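Local coordinates for protein transferrin (Manduca sexta, PDB 6WB6) that transports iron in the insect, binding a single ferric ion per molecule together with a carbonate anion, at residues Y182-L185 and C186-C189; Y332-A336 and N337-V341; S465-S468 and G469-P473. One frame throughout, in Å; residues are numbered along the deposited sequence.

Interaction 1 of 3, residues Y182-L185 and C186-C189; sequences YSHL and CSMC
Ser-187 folds its hydroxyl back over the turn that carries Ser-183 and His-184, where consecutive turns follow the end of helix 172-181 and close with a type I beta turn from Cys-186 to Cys-189. Ser-187 OG stands beside its own backbone N (chi1 -46°), a torsion that turns the oxygen back toward the preceding turn, 3.3 Å from His-184 CA. Two carbonyl oxygens lie near it, Ser-183 O at 3.2 Å and His-184 O at 3.4 Å; either bond would be weak, and the one hydroxyl proton is not assigned between them. The imidazole of His-184 leaves the turn on its exposed side, and its CD2 is the ring atom nearest Ser-187 OG, in an oblique approach. Leu-185 and Cys-186 are buried instead. Leu-185 packs on Leu-152 and Ser-156 of helix 147-158 and on Trp-168, while Tyr-182 reaches the same helix and bonds through OH to Glu-149. Tyr-182 is the first residue to leave helical geometry; Ser-183 to Leu-185 keep helix-like angles without the regular bonds. The firm bond across the contact is the backbone one from Cys-186 N to Ser-183 O, 2.8 Å with an N-H...O angle of 159°. His-184 O also receives a weak but nearly straight bond from Ser-187 N. In the iron-binding first lobe, this loop between helices 172-181 and 203-213 is pinned to strand 161-163 by the disulfide of Cys-189 with Cys-163 and by backbone bonds of His-184 and Met-188 to Ser-162, while Cys-186 is tied to Cys-195 within the loop. Cys-186 SG, beside its backbone N (chi1 -52°), passes 3.7 Å from Leu-185 C, close over the peptide link that joins the two residues.

Interaction 2 of 3, residues Y332-A336 and N337-V341; sequences YLNKA and NYTEV. With NAG (2-acetamido-2-deoxy-beta-D-glucopyranose), chain C.
Asn-337, Thr-339 and Leu-333 carry most of this junction, a Schellman motif that ends helix 329-334 and leads directly into helix 338-342. Asn-337 provides the turn: its positive phi (57°) swings the chain round, so that Asn-337 N reaches Asn-334 O at 2.8 Å and Tyr-338 N reaches Leu-333 O at 3.0 Å. Leu-333 O is gripped twice, since Ala-336 N meets it from the face opposite Tyr-338 N. The side chain of Asn-337 leads outward, and its ND2 is covalently linked to C1 of N-acetylglucosamine while bonding to Trp-268 O. Thr-339 is the threonine of this Asn-Tyr-Thr sequon. Its OG1 donates to Asn-334 OD1 at 2.8 Å, tilted 24° from the amide's carbonyl plane, and sits 3.2 Å from Leu-333 CB. The hydroxyl takes this place because OG1 lies anti to the carbonyl carbon (chi1 -45°), turned back toward the preceding helix. A valine here would probably leave Asn-334 OD1 without its donor and its amide freer to turn, and break the sequon on which the glycan at Asn-337 depends. Leu-333 extends CD2 obliquely toward Tyr-338 CD2, 4.2 Å away, and Ala-336 CB meets Tyr-338 CB at 3.8 Å. Around the junction, Leu-333 packs on Pro-58 and Tyr-62 of helix 58-65. Tyr-338 bonds through OH to Asn-121, a residue of the carbonate pocket, and touches Lys-125 of helix 121-131; Lys-335 rests on Ile-327, at the end of strand 320-327.

Interaction 3 of 3, residues S465-S468 and G469-P473; sequences STFS and GLHAP
Thr-466 caps the start of helix 467-479 by reaching forward to Gly-469. Its OG1 accepts from Gly-469 N at 2.7 Å, an N-cap bond, and also bonds to Ser-463 O. A chi1 of 76° places that oxygen between the backbone N and the carbonyl carbon of its own residue, facing the first turn; a beta carbon on Gly-469 would run into it.

Among the backbone bonds, Leu-470 N meets Thr-466 O at 3.1 Å, but the next link skips a residue: Ala-472 N, rather than His-471 N, binds Phe-467 O, at 2.9 Å and almost straight (172°). The turn at 469-471 is thus widened to pi type. Pro-473 has no N-H to give, and its CD lies 3.2 Å from Ser-468 O, where the helix kinks.

The apolar contacts centre on Phe-467. Ala-472 CB packs against its CE1 at 3.7 Å and His-471 CB against its CD2 at 3.8 Å, both obliquely. The phenyl and imidazole planes are only 28° apart, yet the rings are slid so far, 5.9 Å between centroids, that they barely overlap. Beyond the helix, Phe-467 packs on Ala-438 of strand 437-443 and Ile-653 of helix 644-659.

In the second lobe this helix follows strand 458-461 as helix 121-131 follows strand 112-114 in the first, and by sequence Thr-466 falls where Arg-120 contacts carbonate. A neutral cap bound by its own helix and by Ser-463 O supplies no such positive charge, consistent with a protein that carries one ferric ion.

Interactions 1 and 2 belong to the iron-binding first lobe, their centres about 30 Å apart, while interaction 3 lies in the second, with its centre about 55 Å from that of interaction 2. The first two are partly buried; interaction 3 is the buried one. Each concerns a helix end or what follows it: turns beyond a helix in 182-189, a helix stop running into a new helix in 332-341, a helix start in 465-473. Disulfides fix interaction 1, where the one hydroxyl makes at most a weak bond. A short side-chain bond and a glycan mark interaction 2, whereas interaction 3 combines a polar cap with aromatic and aliphatic packing.

Interaction 1 of 3, residues Y182-L185 and C186-C189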
loop_
_atom_site.group_PDB
_atom_site.type_symbol
_atom_site.label_atom_id
_atom_site.label_comp_id
_atom_site.label_asym_id
_atom_site.label_seq_id
_atom_site.Cartn_x
_atom_site.Cartn_y
_atom_site.Cartn_z
ATOM N N TYR A 182 7.226 22.231 -2.095
ATOM C CA TYR A 182 5.987 22.826 -1.606
ATOM C C TYR A 182 6.073 23.045 -0.097
ATOM O O TYR A 182 5.117 22.806 0.652
ATOM C CB TYR A 182 4.785 21.952 -1.975
ATOM C CG TYR A 182 4.701 21.683 -3.471
ATOM C CD1 TYR A 182 4.169 22.627 -4.338
ATOM C CD2 TYR A 182 5.187 20.503 -4.006
ATOM C CE1 TYR A 182 4.118 22.401 -5.666
ATOM C CE2 TYR A 182 5.144 20.271 -5.348
ATOM C CZ TYR A 182 4.601 21.217 -6.167
ATOM O OH TYR A 182 4.544 20.982 -7.499
ATOM N N SER A 183 7.241 23.506 0.352
ATOM C CA SER A 183 7.508 23.709 1.774
ATOM C C SER A 183 6.474 24.597 2.444
ATOM O O SER A 183 6.236 24.469 3.651
ATOM C CB SER A 183 8.903 24.321 1.937
ATOM O OG SER A 183 8.947 25.534 1.224
ATOM N N HIS A 184 5.851 25.505 1.691
ATOM C CA HIS A 184 4.815 26.359 2.258
ATOM C C HIS A 184 3.720 25.546 2.945
ATOM O O HIS A 184 3.070 26.036 3.877
ATOM C CB HIS A 184 4.193 27.228 1.164
ATOM C CG HIS A 184 4.951 28.484 0.887
ATOM N ND1 HIS A 184 4.626 29.336 -0.149
ATOM C CD2 HIS A 184 6.018 29.039 1.511
ATOM C CE1 HIS A 184 5.461 30.360 -0.152
ATOM N NE2 HIS A 184 6.314 30.205 0.846
ATOM N N LEU A 185 3.511 24.308 2.511
ATOM C CA LEU A 185 2.491 23.456 3.107
ATOM C C LEU A 185 2.871 22.970 4.500
ATOM O O LEU A 185 2.039 22.339 5.168
ATOM C CB LEU A 185 2.241 22.279 2.186
ATOM C CG LEU A 185 1.628 22.681 0.841
ATOM C CD1 LEU A 185 1.517 21.491 -0.050
ATOM C CD2 LEU A 185 0.269 23.300 0.993
ATOM N N CYS A 186 4.103 23.239 4.928
ATOM C CA CYS A 186 4.640 22.806 6.217
ATOM C C CYS A 186 5.045 23.970 7.124
ATOM O O CYS A 186 5.497 23.724 8.246
ATOM C CB CYS A 186 5.856 21.899 5.981
ATOM S SG CYS A 186 5.565 20.507 4.829
ATOM N N SER A 187 4.873 25.223 6.672
ATOM C CA SER A 187 5.413 26.399 7.364
ATOM C C SER A 187 4.635 26.755 8.616
ATOM O O SER A 187 5.175 27.429 9.492
ATOM C CB SER A 187 5.403 27.627 6.448
ATOM O OG SER A 187 5.906 27.290 5.192
ATOM N N MET A 188 3.373 26.344 8.698
ATOM C CA MET A 188 2.562 26.531 9.883
ATOM C C MET A 188 2.736 25.413 10.911
ATOM O O MET A 188 2.194 25.521 12.020
ATOM C CB MET A 188 1.095 26.627 9.483
ATOM C CG MET A 188 0.753 27.801 8.573
ATOM S SD MET A 188 1.309 29.409 9.209
ATOM C CE MET A 188 0.212 29.616 10.597
ATOM N N CYS A 189 3.492 24.369 10.593
ATOM C CA CYS A 189 3.624 23.242 11.507
ATOM C C CYS A 189 4.599 23.539 12.638
ATOM O O CYS A 189 5.438 24.447 12.565
ATOM C CB CYS A 189 4.116 22.005 10.776
ATOM S SG CYS A 189 3.042 21.551 9.426
#

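Interaction 2 of 3, residues Y332-A336 and N337-V341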
loop_
_atom_site.group_PDB
_atom_site.type_symbol
_atom_site.label_atom_id
_atom_site.label_comp_id
_atom_site.label_asym_id
_atom_site.label_seq_id
_atom_site.Cartn_x
_atom_site.Cartn_y
_atom_site.Cartn_z
ATOM N N TYR A 332 -26.985 6.460 1.813
ATOM C CA TYR A 332 -26.263 6.617 3.063
ATOM C C TYR A 332 -25.088 7.564 2.890
ATOM O O TYR A 332 -24.876 8.467 3.708
ATOM C CB TYR A 332 -25.770 5.252 3.524
ATOM C CG TYR A 332 -25.040 5.253 4.850
ATOM C CD1 TYR A 332 -25.726 5.428 6.039
ATOM C CD2 TYR A 332 -23.673 5.059 4.908
ATOM C CE1 TYR A 332 -25.080 5.395 7.243
ATOM C CE2 TYR A 332 -23.002 5.031 6.125
ATOM C CZ TYR A 332 -23.715 5.203 7.284
ATOM O OH TYR A 332 -23.074 5.200 8.509
ATOM N N LEU A 333 -24.293 7.355 1.831
ATOM C CA LEU A 333 -23.140 8.214 1.604
ATOM C C LEU A 333 -23.570 9.607 1.191
ATOM O O LEU A 333 -22.981 10.600 1.642
ATOM C CB LEU A 333 -22.228 7.620 0.541
ATOM C CG LEU A 333 -21.592 6.284 0.880
ATOM C CD1 LEU A 333 -20.840 5.794 -0.331
ATOM C CD2 LEU A 333 -20.698 6.367 2.038
ATOM N N ASN A 334 -24.593 9.696 0.336
ATOM C CA ASN A 334 -25.068 10.993 -0.121
ATOM C C ASN A 334 -25.404 11.910 1.044
ATOM O O ASN A 334 -25.066 13.093 1.020
ATOM C CB ASN A 334 -26.296 10.830 -1.004
ATOM C CG ASN A 334 -25.948 10.501 -2.441
ATOM O OD1 ASN A 334 -24.774 10.416 -2.823
ATOM N ND2 ASN A 334 -26.975 10.316 -3.247
ATOM N N LYS A 335 -26.094 11.403 2.063
ATOM C CA LYS A 335 -26.608 12.341 3.051
ATOM C C LYS A 335 -25.504 12.888 3.945
ATOM O O LYS A 335 -25.761 13.764 4.792
ATOM C CB LYS A 335 -27.709 11.681 3.893
ATOM C CG LYS A 335 -27.274 10.447 4.676
ATOM C CD LYS A 335 -28.442 9.823 5.416
ATOM C CE LYS A 335 -28.008 8.651 6.252
ATOM N NZ LYS A 335 -27.172 9.051 7.427
ATOM N N ALA A 336 -24.285 12.392 3.770
ATOM C CA ALA A 336 -23.128 12.936 4.438
ATOM C C ALA A 336 -22.354 13.879 3.533
ATOM O O ALA A 336 -21.377 14.477 3.988
ATOM C CB ALA A 336 -22.216 11.809 4.911
ATOM N N ASN A 337 -22.811 14.052 2.285
ATOM C CA ASN A 337 -22.020 14.641 1.202
ATOM C C ASN A 337 -20.727 13.870 0.971
ATOM O O ASN A 337 -19.723 14.428 0.536
ATOM C CB ASN A 337 -21.705 16.108 1.467
ATOM C CG ASN A 337 -22.949 16.976 1.461
ATOM O OD1 ASN A 337 -23.928 16.678 0.777
ATOM N ND2 ASN A 337 -22.918 18.052 2.218
ATOM N N TYR A 338 -20.724 12.581 1.267
ATOM C CA TYR A 338 -19.469 11.851 1.255
ATOM C C TYR A 338 -19.233 11.103 -0.047
ATOM O O TYR A 338 -18.108 10.674 -0.293
ATOM C CB TYR A 338 -19.419 10.885 2.451
ATOM C CG TYR A 338 -18.030 10.433 2.801
ATOM C CD1 TYR A 338 -17.150 11.289 3.429
ATOM C CD2 TYR A 338 -17.602 9.149 2.506
ATOM C CE1 TYR A 338 -15.886 10.883 3.766
ATOM C CE2 TYR A 338 -16.324 8.732 2.830
ATOM C CZ TYR A 338 -15.476 9.612 3.475
ATOM O OH TYR A 338 -14.204 9.235 3.792
ATOM N N THR A 339 -20.257 10.915 -0.877
ATOM C CA THR A 339 -20.002 10.314 -2.185
ATOM C C THR A 339 -19.102 11.227 -3.006
ATOM O O THR A 339 -18.154 10.766 -3.654
ATOM C CB THR A 339 -21.316 10.050 -2.921
ATOM O OG1 THR A 339 -22.264 9.452 -2.032
ATOM C CG2 THR A 339 -21.071 9.116 -4.116
ATOM N N GLU A 340 -19.372 12.536 -2.945
ATOM C CA GLU A 340 -18.513 13.550 -3.562
ATOM C C GLU A 340 -17.059 13.352 -3.189
ATOM O O GLU A 340 -16.163 13.395 -4.046
ATOM C CB GLU A 340 -18.960 14.946 -3.106
ATOM C CG GLU A 340 -20.347 15.330 -3.520
ATOM C CD GLU A 340 -20.802 16.632 -2.870
ATOM O OE1 GLU A 340 -20.177 17.682 -3.130
ATOM O OE2 GLU A 340 -21.779 16.590 -2.091
ATOM N N VAL A 341 -16.810 13.162 -1.891
ATOM C CA VAL A 341 -15.456 12.962 -1.383
ATOM C C VAL A 341 -14.861 11.684 -1.951
ATOM O O VAL A 341 -13.712 11.652 -2.398
ATOM C CB VAL A 341 -15.483 12.926 0.155
ATOM C CG1 VAL A 341 -14.101 12.794 0.706
ATOM C CG2 VAL A 341 -16.151 14.160 0.703
HETATM C C1 NAG C . -24.070 18.898 2.201
HETATM C C2 NAG C . -24.347 19.468 3.581
HETATM C C3 NAG C . -25.369 20.611 3.601
HETATM C C4 NAG C . -25.192 21.596 2.440
HETATM C C5 NAG C . -24.813 20.900 1.135
HETATM C C6 NAG C . -24.283 21.915 0.149
HETATM C C7 NAG C . -23.970 17.731 5.283
HETATM C C8 NAG C . -24.686 16.771 6.181
HETATM N N2 NAG C . -24.775 18.390 4.451
HETATM O O3 NAG C . -25.182 21.293 4.850
HETATM O O4 NAG C . -26.412 22.273 2.108
HETATM O O5 NAG C . -23.769 19.941 1.294
HETATM O O6 NAG C . -23.181 22.544 0.793
HETATM O O7 NAG C . -22.758 17.890 5.339
#

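Interaction 3 of 3, residues S465-S468 and G469-P473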
loop_
_atom_site.group_PDB
_atom_site.type_symbol
_atom_site.label_atom_id
_atom_site.label_comp_id
_atom_site.label_asym_id
_atom_site.label_seq_id
_atom_site.Cartn_x
_atom_site.Cartn_y
_atom_site.Cartn_z
ATOM N N SER A 465 19.725 -21.937 -14.664
ATOM C CA SER A 465 18.635 -21.058 -15.067
ATOM C C SER A 465 18.359 -19.950 -14.051
ATOM O O SER A 465 17.422 -19.172 -14.249
ATOM C CB SER A 465 17.361 -21.879 -15.310
ATOM O OG SER A 465 16.987 -22.626 -14.159
ATOM N N THR A 466 19.151 -19.834 -12.991
ATOM C CA THR A 466 18.894 -18.827 -11.972
ATOM C C THR A 466 19.862 -17.652 -12.084
ATOM O O THR A 466 21.002 -17.781 -12.544
ATOM C CB THR A 466 19.012 -19.391 -10.558
ATOM O OG1 THR A 466 20.392 -19.543 -10.244
ATOM C CG2 THR A 466 18.281 -20.715 -10.421
ATOM N N PHE A 467 19.394 -16.500 -11.614
ATOM C CA PHE A 467 20.263 -15.339 -11.501
ATOM C C PHE A 467 21.421 -15.617 -10.549
ATOM O O PHE A 467 22.593 -15.465 -10.913
ATOM C CB PHE A 467 19.448 -14.131 -11.040
ATOM C CG PHE A 467 20.263 -12.904 -10.862
ATOM C CD1 PHE A 467 20.848 -12.622 -9.643
ATOM C CD2 PHE A 467 20.463 -12.038 -11.920
ATOM C CE1 PHE A 467 21.607 -11.508 -9.474
ATOM C CE2 PHE A 467 21.227 -10.928 -11.772
ATOM C CZ PHE A 467 21.802 -10.642 -10.541
ATOM N N SER A 468 21.117 -16.038 -9.324
ATOM C CA SER A 468 22.164 -16.184 -8.310
ATOM C C SER A 468 23.133 -17.313 -8.647
ATOM O O SER A 468 24.299 -17.285 -8.226
ATOM C CB SER A 468 21.538 -16.443 -6.934
ATOM O OG SER A 468 20.334 -15.703 -6.750
ATOM N N GLY A 469 22.679 -18.293 -9.410
ATOM C CA GLY A 469 23.482 -19.460 -9.671
ATOM C C GLY A 469 24.442 -19.230 -10.811
ATOM O O GLY A 469 25.591 -19.667 -10.775
ATOM N N LEU A 470 23.980 -18.512 -11.830
ATOM C CA LEU A 470 24.739 -18.367 -13.069
ATOM C C LEU A 470 25.094 -16.908 -13.313
ATOM O O LEU A 470 26.274 -16.558 -13.280
ATOM C CB LEU A 470 23.937 -18.948 -14.235
ATOM C CG LEU A 470 24.611 -18.980 -15.611
ATOM C CD1 LEU A 470 24.429 -17.657 -16.322
ATOM C CD2 LEU A 470 26.086 -19.350 -15.496
ATOM N N HIS A 471 24.102 -16.045 -13.537
ATOM C CA HIS A 471 24.356 -14.658 -13.901
ATOM C C HIS A 471 25.327 -13.998 -12.935
ATOM O O HIS A 471 26.390 -13.513 -13.335
ATOM C CB HIS A 471 23.040 -13.882 -13.936
ATOM C CG HIS A 471 22.158 -14.225 -15.090
ATOM N ND1 HIS A 471 21.690 -13.276 -15.972
ATOM C CD2 HIS A 471 21.646 -15.408 -15.500
ATOM C CE1 HIS A 471 20.929 -13.858 -16.878
ATOM N NE2 HIS A 471 20.885 -15.152 -16.616
ATOM N N ALA A 472 24.971 -13.967 -11.647
ATOM C CA ALA A 472 25.717 -13.124 -10.720
ATOM C C ALA A 472 27.166 -13.559 -10.580
ATOM O O ALA A 472 28.052 -12.689 -10.646
ATOM C CB ALA A 472 24.989 -13.084 -9.370
ATOM N N PRO A 473 27.485 -14.845 -10.370
ATOM C CA PRO A 473 28.908 -15.244 -10.344
ATOM C C PRO A 473 29.621 -15.032 -11.672
ATOM O O PRO A 473 30.799 -14.650 -11.693
ATOM C CB PRO A 473 28.851 -16.731 -9.971
ATOM C CG PRO A 473 27.438 -16.968 -9.451
ATOM C CD PRO A 473 26.584 -15.991 -10.139
#